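Local coordinates for class II aldolase/adducin domain protein (Pseudomonas syringae pv. phaseolicola 1448A, PDB 3OCR) that is of unknown substrate but folds as a class II aldolase/adducin domain, and may, like adducin relatives, bind actin filaments, at residues Leu144-Gly155 against Val228-Glu239; Asp132-Leu143 against Leu209-Gln220. One frame throughout, in Å; residues are numbered along the deposited sequence. Where two conformers were deposited one is given.

Contact 1: residues Leu144-Gly155 against Val228-Glu239; sequences LPISQHSIAFSG and VFPPREVIAKVE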
loop_
_atom_site.group_PDB
_atom_site.type_symbol
_atom_site.label_atom_id
_atom_site.label_comp_id
_atom_site.label_asym_id
_atom_site.label_seq_id
_atom_site.Cartn_x
_atom_site.Cartn_y
_atom_site.Cartn_z
ATOM N N LEU A 144 2.920 -17.627 -12.722
ATOM C CA LEU A 144 3.619 -17.545 -14.000
ATOM C C LEU A 144 5.153 -17.562 -13.799
ATOM O O LEU A 144 5.641 -17.077 -12.772
ATOM C CB LEU A 144 3.154 -16.270 -14.734
ATOM C CG LEU A 144 1.645 -16.147 -15.059
ATOM C CD1 LEU A 144 1.313 -14.728 -15.535
ATOM C CD2 LEU A 144 1.216 -17.134 -16.135
ATOM N N PRO A 145 5.913 -18.130 -14.761
ATOM C CA PRO A 145 7.378 -18.111 -14.633
ATOM C C PRO A 145 8.004 -16.806 -15.216
ATOM O O PRO A 145 8.619 -16.826 -16.278
ATOM C CB PRO A 145 7.801 -19.353 -15.411
ATOM C CG PRO A 145 6.778 -19.504 -16.501
ATOM C CD PRO A 145 5.477 -18.873 -15.966
ATOM N N ILE A 146 7.827 -15.685 -14.532
ATOM C CA ILE A 146 8.205 -14.367 -15.125
ATOM C C ILE A 146 9.128 -13.549 -14.235
ATOM O O ILE A 146 9.453 -12.394 -14.545
ATOM C CB ILE A 146 6.960 -13.516 -15.532
ATOM C CG1 ILE A 146 5.914 -13.451 -14.408
ATOM C CG2 ILE A 146 6.293 -14.118 -16.763
ATOM C CD1 ILE A 146 6.237 -12.446 -13.326
ATOM N N SER A 147 9.542 -14.143 -13.133
ATOM C CA SER A 147 10.467 -13.494 -12.219
ATOM C C SER A 147 11.370 -14.543 -11.590
ATOM O O SER A 147 11.008 -15.710 -11.504
ATOM C CB SER A 147 9.716 -12.722 -11.132
ATOM O OG SER A 147 9.044 -13.604 -10.210
ATOM N N GLN A 148 12.550 -14.145 -11.118
ATOM C CA GLN A 148 13.408 -15.092 -10.400
ATOM C C GLN A 148 12.649 -15.776 -9.253
ATOM O O GLN A 148 12.799 -16.974 -9.002
ATOM C CB GLN A 148 14.630 -14.387 -9.847
ATOM C CG GLN A 148 15.565 -15.312 -9.092
ATOM C CD GLN A 148 16.966 -14.757 -9.023
ATOM O OE1 GLN A 148 17.424 -14.319 -7.947
ATOM N NE2 GLN A 148 17.655 -14.752 -10.162
ATOM N N HIS A 149 11.839 -14.990 -8.560
ATOM C CA HIS A 149 11.081 -15.455 -7.402
ATOM C C HIS A 149 10.028 -16.518 -7.748
ATOM O O HIS A 149 9.896 -17.514 -7.032
ATOM C CB HIS A 149 10.447 -14.251 -6.698
ATOM C CG HIS A 149 11.455 -13.242 -6.258
ATOM N ND1 HIS A 149 12.163 -12.462 -7.154
ATOM C CD2 HIS A 149 11.910 -12.914 -5.027
ATOM C CE1 HIS A 149 12.998 -11.683 -6.485
ATOM N NE2 HIS A 149 12.861 -11.934 -5.196
ATOM N N SER A 150 9.287 -16.316 -8.839
ATOM C CA SER A 150 8.304 -17.306 -9.263
ATOM C C SER A 150 8.952 -18.528 -9.934
ATOM O O SER A 150 8.463 -19.653 -9.759
ATOM C CB SER A 150 7.266 -16.693 -10.206
ATOM O OG SER A 150 7.888 -16.148 -11.346
ATOM N N ILE A 151 10.023 -18.297 -10.711
ATOM C CA ILE A 151 10.679 -19.357 -11.503
ATOM C C ILE A 151 11.322 -20.371 -10.556
ATOM O O ILE A 151 11.356 -21.571 -10.841
ATOM C CB ILE A 151 11.696 -18.752 -12.540
ATOM C CG1 ILE A 151 10.960 -17.946 -13.599
ATOM C CG2 ILE A 151 12.578 -19.817 -13.224
ATOM C CD1 ILE A 151 11.879 -16.970 -14.427
ATOM N N ALA A 152 11.775 -19.891 -9.395
ATOM C CA ALA A 152 12.294 -20.759 -8.354
ATOM C C ALA A 152 11.274 -21.815 -7.850
ATOM O O ALA A 152 11.666 -22.873 -7.342
ATOM C CB ALA A 152 12.827 -19.895 -7.173
ATOM N N PHE A 153 9.976 -21.526 -7.987
ATOM C CA PHE A 153 8.908 -22.504 -7.678
ATOM C C PHE A 153 8.538 -23.448 -8.834
ATOM O O PHE A 153 7.635 -24.278 -8.693
ATOM C CB PHE A 153 7.652 -21.760 -7.186
ATOM C CG PHE A 153 7.792 -21.272 -5.768
ATOM C CD1 PHE A 153 8.164 -19.958 -5.502
ATOM C CD2 PHE A 153 7.623 -22.151 -4.713
ATOM C CE1 PHE A 153 8.335 -19.520 -4.163
ATOM C CE2 PHE A 153 7.770 -21.720 -3.382
ATOM C CZ PHE A 153 8.123 -20.408 -3.129
ATOM N N SER A 154 9.220 -23.341 -9.969
ATOM C CA SER A 154 8.839 -24.178 -11.106
ATOM C C SER A 154 8.986 -25.658 -10.736
ATOM O O SER A 154 10.038 -26.080 -10.237
ATOM C CB SER A 154 9.671 -23.840 -12.339
ATOM O OG SER A 154 9.337 -24.708 -13.418
ATOM N N GLY A 155 7.913 -26.422 -10.944
ATOM C CA GLY A 155 7.878 -27.840 -10.616
ATOM C C GLY A 155 7.750 -28.143 -9.121
ATOM O O GLY A 155 7.850 -29.306 -8.723
ATOM N N VAL A 228 7.353 -10.965 -20.514
ATOM C CA VAL A 228 8.482 -11.733 -21.071
ATOM C C VAL A 228 8.632 -13.032 -20.291
ATOM O O VAL A 228 8.866 -13.029 -19.075
ATOM C CB VAL A 228 9.850 -10.984 -20.992
ATOM C CG1 VAL A 228 10.976 -11.864 -21.517
ATOM C CG2 VAL A 228 9.822 -9.717 -21.753
ATOM N N PHE A 229 8.526 -14.140 -21.017
ATOM C CA PHE A 229 8.755 -15.470 -20.466
ATOM C C PHE A 229 10.159 -15.921 -20.871
ATOM O O PHE A 229 10.405 -16.159 -22.073
ATOM C CB PHE A 229 7.709 -16.454 -21.030
ATOM C CG PHE A 229 6.299 -16.186 -20.562
ATOM C CD1 PHE A 229 5.757 -16.919 -19.509
ATOM C CD2 PHE A 229 5.518 -15.200 -21.167
ATOM C CE1 PHE A 229 4.454 -16.664 -19.065
ATOM C CE2 PHE A 229 4.211 -14.943 -20.724
ATOM C CZ PHE A 229 3.681 -15.673 -19.679
ATOM N N PRO A 230 11.088 -16.030 -19.893
ATOM C CA PRO A 230 12.415 -16.578 -20.204
ATOM C C PRO A 230 12.300 -17.966 -20.845
ATOM O O PRO A 230 11.287 -18.650 -20.650
ATOM C CB PRO A 230 13.076 -16.697 -18.818
ATOM C CG PRO A 230 12.376 -15.689 -17.984
ATOM C CD PRO A 230 10.959 -15.716 -18.450
ATOM N N PRO A 231 13.331 -18.393 -21.599
ATOM C CA PRO A 231 13.226 -19.654 -22.323
ATOM C C PRO A 231 13.161 -20.817 -21.350
ATOM O O PRO A 231 13.539 -20.678 -20.172
ATOM C CB PRO A 231 14.518 -19.708 -23.157
ATOM C CG PRO A 231 15.140 -18.375 -23.041
ATOM C CD PRO A 231 14.659 -17.782 -21.761
ATOM N N ARG A 232 12.636 -21.931 -21.840
ATOM C CA ARG A 232 12.439 -23.143 -21.039
ATOM C C ARG A 232 13.732 -23.619 -20.361
ATOM O O ARG A 232 13.707 -24.005 -19.184
ATOM C CB ARG A 232 11.821 -24.255 -21.907
ATOM C CG ARG A 232 10.370 -23.970 -22.321
ATOM C CD ARG A 232 9.360 -24.668 -21.391
ATOM N NE ARG A 232 8.063 -23.983 -21.280
ATOM C CZ ARG A 232 7.089 -24.008 -22.194
ATOM N NH1 ARG A 232 7.224 -24.669 -23.342
ATOM N NH2 ARG A 232 5.963 -23.342 -21.960
ATOM N N GLU A 233 14.842 -23.579 -21.100
ATOM C CA GLU A 233 16.150 -23.988 -20.574
ATOM C C GLU A 233 16.542 -23.168 -19.346
ATOM O O GLU A 233 17.096 -23.706 -18.382
ATOM C CB GLU A 233 17.224 -23.864 -21.648
ATOM C CG GLU A 233 16.768 -24.339 -23.026
ATOM C CD GLU A 233 16.048 -23.252 -23.785
ATOM O OE1 GLU A 233 16.747 -22.402 -24.382
ATOM O OE2 GLU A 233 14.797 -23.239 -23.779
ATOM N N VAL A 234 16.238 -21.871 -19.386
ATOM C CA VAL A 234 16.561 -20.965 -18.268
ATOM C C VAL A 234 15.733 -21.314 -17.030
ATOM O O VAL A 234 16.253 -21.328 -15.909
ATOM C CB VAL A 234 16.391 -19.483 -18.667
ATOM C CG1 VAL A 234 16.581 -18.564 -17.454
ATOM C CG2 VAL A 234 17.356 -19.127 -19.795
ATOM N N ILE A 235 14.446 -21.593 -17.243
ATOM C CA ILE A 235 13.547 -22.062 -16.174
ATOM C C ILE A 235 14.136 -23.348 -15.582
ATOM O O ILE A 235 14.312 -23.453 -14.354
ATOM C CB ILE A 235 12.092 -22.316 -16.704
ATOM C CG1 ILE A 235 11.486 -21.058 -17.352
ATOM C CG2 ILE A 235 11.170 -22.936 -15.629
ATOM C CD1 ILE A 235 11.548 -19.887 -16.521
ATOM N N ALA A 236 14.473 -24.283 -16.467
ATOM C CA ALA A 236 15.096 -25.573 -16.079
ATOM C C ALA A 236 16.355 -25.425 -15.231
ATOM O O ALA A 236 16.498 -26.114 -14.221
ATOM C CB ALA A 236 15.398 -26.409 -17.286
ATOM N N LYS A 237 17.241 -24.523 -15.645
ATOM C CA LYS A 237 18.429 -24.164 -14.868
ATOM C C LYS A 237 18.076 -23.685 -13.452
ATOM O O LYS A 237 18.688 -24.116 -12.481
ATOM C CB LYS A 237 19.285 -23.123 -15.623
ATOM C CG LYS A 237 20.599 -22.688 -14.903
ATOM C CD LYS A 237 21.736 -22.254 -15.881
ATOM C CE LYS A 237 22.750 -21.224 -15.260
ATOM N NZ LYS A 237 22.152 -19.844 -14.837
ATOM N N VAL A 238 17.097 -22.792 -13.335
ATOM C CA VAL A 238 16.710 -22.283 -12.025
ATOM C C VAL A 238 16.142 -23.407 -11.151
ATOM O O VAL A 238 16.375 -23.436 -9.919
ATOM C CB VAL A 238 15.760 -21.079 -12.134
ATOM C CG1 VAL A 238 15.231 -20.657 -10.736
ATOM C CG2 VAL A 238 16.488 -19.900 -12.797
ATOM N N GLU A 239 15.425 -24.333 -11.795
ATOM C CA GLU A 239 14.877 -25.516 -11.128
ATOM C C GLU A 239 16.008 -26.333 -10.515
ATOM O O GLU A 239 15.893 -26.795 -9.392
ATOM C CB GLU A 239 14.086 -26.409 -12.098
ATOM C CG GLU A 239 12.787 -25.816 -12.609
ATOM C CD GLU A 239 11.925 -26.822 -13.372
ATOM O OE1 GLU A 239 12.149 -28.047 -13.252
ATOM O OE2 GLU A 239 11.004 -26.380 -14.084
#

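Contact 2: residues Asp132-Leu143 against Leu209-Gln220; sequences DGIAVSAQKDGL and LEYACNIQIAAQ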
loop_
_atom_site.group_PDB
_atom_site.type_symbol
_atom_site.label_atom_id
_atom_site.label_comp_id
_atom_site.label_asym_id
_atom_site.label_seq_id
_atom_site.Cartn_x
_atom_site.Cartn_y
_atom_site.Cartn_z
ATOM N N ASP A 132 -2.747 -10.975 -2.599
ATOM C CA ASP A 132 -2.081 -11.395 -3.839
ATOM C C ASP A 132 -1.970 -12.920 -4.017
ATOM O O ASP A 132 -2.026 -13.427 -5.155
ATOM C CB ASP A 132 -0.728 -10.698 -3.993
ATOM C CG ASP A 132 -0.863 -9.179 -4.137
ATOM O OD1 ASP A 132 -1.963 -8.673 -4.475
ATOM O OD2 ASP A 132 0.133 -8.486 -3.861
ATOM N N GLY A 133 -1.855 -13.640 -2.917
ATOM C CA GLY A 133 -1.936 -15.132 -2.927
ATOM C C GLY A 133 -3.272 -15.653 -3.466
ATOM O O GLY A 133 -3.316 -16.521 -4.378
ATOM N N ILE A 134 -4.377 -15.104 -2.952
ATOM C CA ILE A 134 -5.697 -15.457 -3.467
ATOM C C ILE A 134 -5.831 -15.006 -4.925
ATOM O O ILE A 134 -6.343 -15.738 -5.757
ATOM C CB ILE A 134 -6.821 -14.896 -2.592
ATOM C CG1 ILE A 134 -6.663 -15.386 -1.136
ATOM C CG2 ILE A 134 -8.184 -15.243 -3.161
ATOM C CD1 ILE A 134 -7.620 -14.732 -0.205
ATOM N N ALA A 135 -5.320 -13.812 -5.242
ATOM C CA ALA A 135 -5.409 -13.287 -6.597
ATOM C C ALA A 135 -4.745 -14.228 -7.609
ATOM O O ALA A 135 -5.325 -14.587 -8.677
ATOM C CB ALA A 135 -4.768 -11.871 -6.649
ATOM N N VAL A 136 -3.515 -14.616 -7.301
ATOM C CA VAL A 136 -2.845 -15.619 -8.150
ATOM C C VAL A 136 -3.615 -16.944 -8.181
ATOM O O VAL A 136 -3.758 -17.559 -9.271
ATOM C CB VAL A 136 -1.344 -15.839 -7.793
ATOM C CG1 VAL A 136 -0.772 -16.955 -8.678
ATOM C CG2 VAL A 136 -0.521 -14.541 -8.017
ATOM N N SER A 137 -4.110 -17.376 -7.017
ATOM C CA SER A 137 -4.994 -18.553 -6.943
ATOM C C SER A 137 -6.149 -18.479 -7.944
ATOM O O SER A 137 -6.553 -19.504 -8.486
ATOM C CB SER A 137 -5.591 -18.727 -5.549
ATOM O OG SER A 137 -4.601 -18.611 -4.539
ATOM N N ALA A 138 -6.688 -17.276 -8.151
ATOM C CA ALA A 138 -7.916 -17.090 -8.936
ATOM C C ALA A 138 -7.701 -17.069 -10.449
ATOM O O ALA A 138 -8.663 -16.889 -11.214
ATOM C CB ALA A 138 -8.625 -15.819 -8.490
ATOM N N GLN A 139 -6.455 -17.239 -10.897
ATOM C CA GLN A 139 -6.129 -17.132 -12.333
ATOM C C GLN A 139 -5.854 -18.485 -13.011
ATOM O O GLN A 139 -5.161 -19.337 -12.437
ATOM C CB GLN A 139 -4.922 -16.188 -12.533
ATOM C CG GLN A 139 -5.149 -14.787 -11.945
ATOM C CD GLN A 139 -3.948 -13.873 -12.056
ATOM O OE1 GLN A 139 -2.837 -14.287 -12.434
ATOM N NE2 GLN A 139 -4.147 -12.632 -11.657
ATOM N N LYS A 140 -6.325 -18.641 -14.260
ATOM C CA LYS A 140 -6.220 -19.904 -14.982
ATOM C C LYS A 140 -4.833 -20.500 -14.968
ATOM O O LYS A 140 -4.658 -21.681 -14.650
ATOM C CB LYS A 140 -6.695 -19.754 -16.454
ATOM C CG LYS A 140 -8.145 -19.375 -16.577
ATOM C CD LYS A 140 -8.554 -19.291 -18.072
ATOM C CE LYS A 140 -9.952 -18.676 -18.225
ATOM N NZ LYS A 140 -10.976 -19.314 -17.315
ATOM N N ASP A 141 -3.842 -19.689 -15.311
ATOM C CA ASP A 141 -2.479 -20.169 -15.422
ATOM C C ASP A 141 -1.733 -20.074 -14.092
ATOM O O ASP A 141 -0.538 -20.358 -14.024
ATOM C CB ASP A 141 -1.742 -19.383 -16.497
ATOM C CG ASP A 141 -2.281 -19.664 -17.915
ATOM O OD1 ASP A 141 -2.836 -20.755 -18.144
ATOM O OD2 ASP A 141 -2.139 -18.785 -18.787
ATOM N N GLY A 142 -2.418 -19.664 -13.037
ATOM C CA GLY A 142 -1.797 -19.637 -11.714
ATOM C C GLY A 142 -0.485 -18.880 -11.724
ATOM O O GLY A 142 -0.381 -17.826 -12.343
ATOM N N LEU A 143 0.521 -19.407 -11.035
ATOM C CA LEU A 143 1.783 -18.677 -10.863
ATOM C C LEU A 143 2.650 -18.779 -12.109
ATOM O O LEU A 143 3.087 -19.854 -12.474
ATOM C CB LEU A 143 2.542 -19.179 -9.627
ATOM C CG LEU A 143 3.822 -18.438 -9.236
ATOM C CD1 LEU A 143 3.562 -17.094 -8.574
ATOM C CD2 LEU A 143 4.699 -19.329 -8.342
ATOM N N LEU A 209 6.836 -17.428 -1.624
ATOM C CA LEU A 209 5.686 -17.607 -2.495
ATOM C C LEU A 209 4.825 -16.338 -2.484
ATOM O O LEU A 209 4.326 -15.915 -3.525
ATOM C CB LEU A 209 4.853 -18.823 -2.074
ATOM C CG LEU A 209 3.691 -19.203 -3.011
ATOM C CD1 LEU A 209 4.196 -19.454 -4.454
ATOM C CD2 LEU A 209 2.856 -20.390 -2.462
ATOM N N GLU A 210 4.667 -15.749 -1.303
ATOM C CA GLU A 210 3.840 -14.574 -1.123
ATOM C C GLU A 210 4.476 -13.419 -1.923
ATOM O O GLU A 210 3.774 -12.682 -2.654
ATOM C CB GLU A 210 3.807 -14.184 0.374
ATOM C CG GLU A 210 3.158 -12.815 0.601
ATOM C CD GLU A 210 1.687 -12.785 0.209
ATOM O OE1 GLU A 210 1.012 -13.854 0.304
ATOM O OE2 GLU A 210 1.212 -11.689 -0.186
ATOM N N TYR A 211 5.797 -13.296 -1.837
ATOM C CA TYR A 211 6.488 -12.285 -2.640
ATOM C C TYR A 211 6.355 -12.535 -4.146
ATOM O O TYR A 211 6.134 -11.602 -4.909
ATOM C CB TYR A 211 7.950 -12.175 -2.272
ATOM C CG TYR A 211 8.555 -10.812 -2.664
ATOM C CD1 TYR A 211 7.830 -9.620 -2.493
ATOM C CD2 TYR A 211 9.835 -10.722 -3.188
ATOM C CE1 TYR A 211 8.386 -8.367 -2.839
ATOM C CE2 TYR A 211 10.401 -9.485 -3.526
ATOM C CZ TYR A 211 9.680 -8.318 -3.341
ATOM O OH TYR A 211 10.241 -7.107 -3.682
ATOM N N ALA A 212 6.542 -13.774 -4.563
ATOM C CA ALA A 212 6.346 -14.114 -5.992
ATOM C C ALA A 212 4.958 -13.659 -6.438
ATOM O O ALA A 212 4.822 -13.066 -7.501
ATOM C CB ALA A 212 6.556 -15.609 -6.235
ATOM N N CYS A 213 3.930 -13.889 -5.618
ATOM C CA CYS A 213 2.599 -13.426 -5.966
ATOM C C CYS A 213 2.477 -11.902 -6.010
ATOM O O CYS A 213 1.862 -11.407 -6.930
ATOM C CB CYS A 213 1.495 -14.012 -5.076
ATOM S SG CYS A 213 1.377 -15.816 -5.096
ATOM N N ASN A 214 3.022 -11.176 -5.021
ATOM C CA ASN A 214 3.033 -9.713 -5.078
ATOM C C ASN A 214 3.549 -9.192 -6.439
ATOM O O ASN A 214 3.005 -8.248 -7.047
ATOM C CB ASN A 214 3.981 -9.113 -4.020
ATOM C CG ASN A 214 3.608 -9.436 -2.574
ATOM O OD1 ASN A 214 4.507 -9.527 -1.721
ATOM N ND2 ASN A 214 2.310 -9.511 -2.261
ATOM N N ILE A 215 4.647 -9.779 -6.871
ATOM C CA ILE A 215 5.357 -9.332 -8.014
ATOM C C ILE A 215 4.473 -9.657 -9.237
ATOM O O ILE A 215 4.389 -8.854 -10.162
ATOM C CB ILE A 215 6.715 -10.105 -8.162
ATOM C CG1 ILE A 215 7.764 -9.603 -7.171
ATOM C CG2 ILE A 215 7.225 -9.998 -9.603
ATOM C CD1 ILE A 215 8.867 -10.656 -6.903
ATOM N N GLN A 216 3.815 -10.806 -9.223
ATOM C CA GLN A 216 3.003 -11.220 -10.433
ATOM C C GLN A 216 1.844 -10.248 -10.714
ATOM O O GLN A 216 1.535 -9.929 -11.877
ATOM C CB GLN A 216 2.364 -12.580 -10.227
ATOM C CG GLN A 216 1.479 -13.016 -11.522
ATOM C CD GLN A 216 1.190 -14.510 -11.538
ATOM O OE1 GLN A 216 2.084 -15.326 -11.307
ATOM N NE2 GLN A 216 -0.052 -14.875 -11.800
ATOM N N ILE A 217 1.177 -9.840 -9.639
ATOM C CA ILE A 217 0.012 -8.973 -9.728
ATOM C C ILE A 217 0.437 -7.626 -10.355
ATOM O O ILE A 217 -0.229 -7.139 -11.263
ATOM C CB ILE A 217 -0.668 -8.756 -8.341
ATOM C CG1 ILE A 217 -1.257 -10.067 -7.796
ATOM C CG2 ILE A 217 -1.815 -7.682 -8.417
ATOM C CD1 ILE A 217 -2.016 -10.913 -8.847
ATOM N N ALA A 218 1.570 -7.082 -9.900
ATOM C CA ALA A 218 2.156 -5.853 -10.532
ATOM C C ALA A 218 2.561 -6.088 -11.994
ATOM O O ALA A 218 2.167 -5.310 -12.909
ATOM C CB ALA A 218 3.341 -5.361 -9.728
ATOM N N ALA A 219 3.320 -7.164 -12.225
ATOM C CA ALA A 219 3.886 -7.486 -13.562
ATOM C C ALA A 219 2.835 -7.541 -14.645
ATOM O O ALA A 219 3.021 -7.018 -15.781
ATOM C CB ALA A 219 4.666 -8.843 -13.507
ATOM N N GLN A 220 1.719 -8.162 -14.288
ATOM C CA GLN A 220 0.656 -8.445 -15.250
ATOM C C GLN A 220 -0.378 -7.288 -15.403
ATOM O O GLN A 220 -1.391 -7.438 -16.116
ATOM C CB GLN A 220 -0.021 -9.779 -14.888
ATOM C CG GLN A 220 -1.046 -9.634 -13.773
ATOM C CD GLN A 220 -1.454 -10.971 -13.126
ATOM O OE1 GLN A 220 -1.858 -10.979 -11.963
ATOM N NE2 GLN A 220 -1.374 -12.080 -13.874
HETATM O O HOH W 1 -0.858 -10.006 -0.647
#

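Contact 1: residues Leu144-Gly155 against Val228-Glu239
Ile151 packs crosswise on Ile235 and Val238, seating the short helix 148-151 of an AraD-like aldolase/adducin fold on the start of helix 232-243. Its CG2 branch does most of the work: anti to the backbone N (CG1 being at chi1 -66°), it drops onto the helix and is wedged between Ile235 CD1 and Val238 CB. Ile151 CG2 stands 3.5 Å from Ile235 CD1, closer than two methyl groups normally settle. The CG1 branch ends with Ile151 CD1 3.8 Å from Pro230 CG, in the loop ahead of the helix. One turn further on, Val238 CG1 lies against Ala152 CA, and at the loop end Pro145 CB rests against Ile235 CD1.

A second apolar group gathers round the Phe229 ring. Ile146 CG2 sits over one face, 4.0 Å from the ring centroid and 17° off the normal, a CH-pi contact, while Pro145 CD and the more distant Leu144 CD2 meet the ring edge. The same Ile146 methyl also touches Val228 O, which, like Ile146 O, accepts a hydrogen bond from Asn189 of the second subunit, tying this strip to the tetramer.

Polar chemistry is sparse. Pro145, centre of an inverse gamma turn, turns its carbonyl O against Pro230 CD at 3.4 Å; that oxygen is buried with no partner in the model. At the other end, past the type I turn 151-154, Ser154 OG, also anti to its N (chi1 177°), brushes Ile235 CG2 and donates to Glu239 OE2, reached by an extended glutamate chain, at 2.5 Å, so close that the exact length is doubtful.

Contact 2: residues Asp132-Leu143 against Leu209-Gln220
Asp132 sits as a knob in the hole formed by Glu210, Cys213, Asn214 and Ile217, its OD1 lying over Ile217 CG1 at 3.7 Å. The Asn214 side chain crosses that of Asp132 at about a right angle, and its ND2 donates to the anti side of Asp132 OD2 (2.9 Å), the amide and carboxylate planes 76° apart. A water links Asp132 N to Glu210 OE2, while Glu210 OE1 is bonded to Thr130.

Beside the knob, Val136 CG2 fits against Cys213 CB, and Ala135 CB meets Ile217 CD1 at 3.6 Å. Leu143, with CG anti to the backbone N (chi1 -175°), sends CD2 to Leu209 CD1 and CD1 to Ala212 CB.

Three glutamines close the far end. Gln139 OE1 accepts from Gln216 NE2 (2.9 Å) and Gln220 NE2 (3.0 Å), which arrive from opposite faces of its plane; Gln139 NE2 returns a bond to Gln220 OE1 at 2.8 Å. These three bonds, with another donated to Ala219 O of the third subunit, hold the Gln139 amide in its rotation. Gln216 NE2 spends its second hydrogen on Gly142 O (3.0 Å), and its OE1 takes Leu144 N.

Helices 131-137 and 199-219 cross at 67° and both lie against strand 184-187, as part of the helical packing on the sheet of the class II aldolase/adducin fold.

Contact 2 is the buried one, 12 of its 15 touching residues being buried, whereas contact 1 is only partly buried: its centre lies about 22 Å from the centre of the chain, against about 16 Å for contact 2. Their segments alternate along the chain: 132-143 runs directly into 144-155, and helix 199-219 precedes helix 232-243. They touch directly, through a backbone-to-glutamine bond and through His149 on Tyr211 and Phe153 on Leu209, so helix 199-219 lies beside both. Contact 1 is chiefly apolar, with a single side-chain hydrogen bond of doubtful length across it; contact 2 combines apolar packing with a network of amide and carboxylate bonds. Both reach the second subunit, and contact 2 also the third.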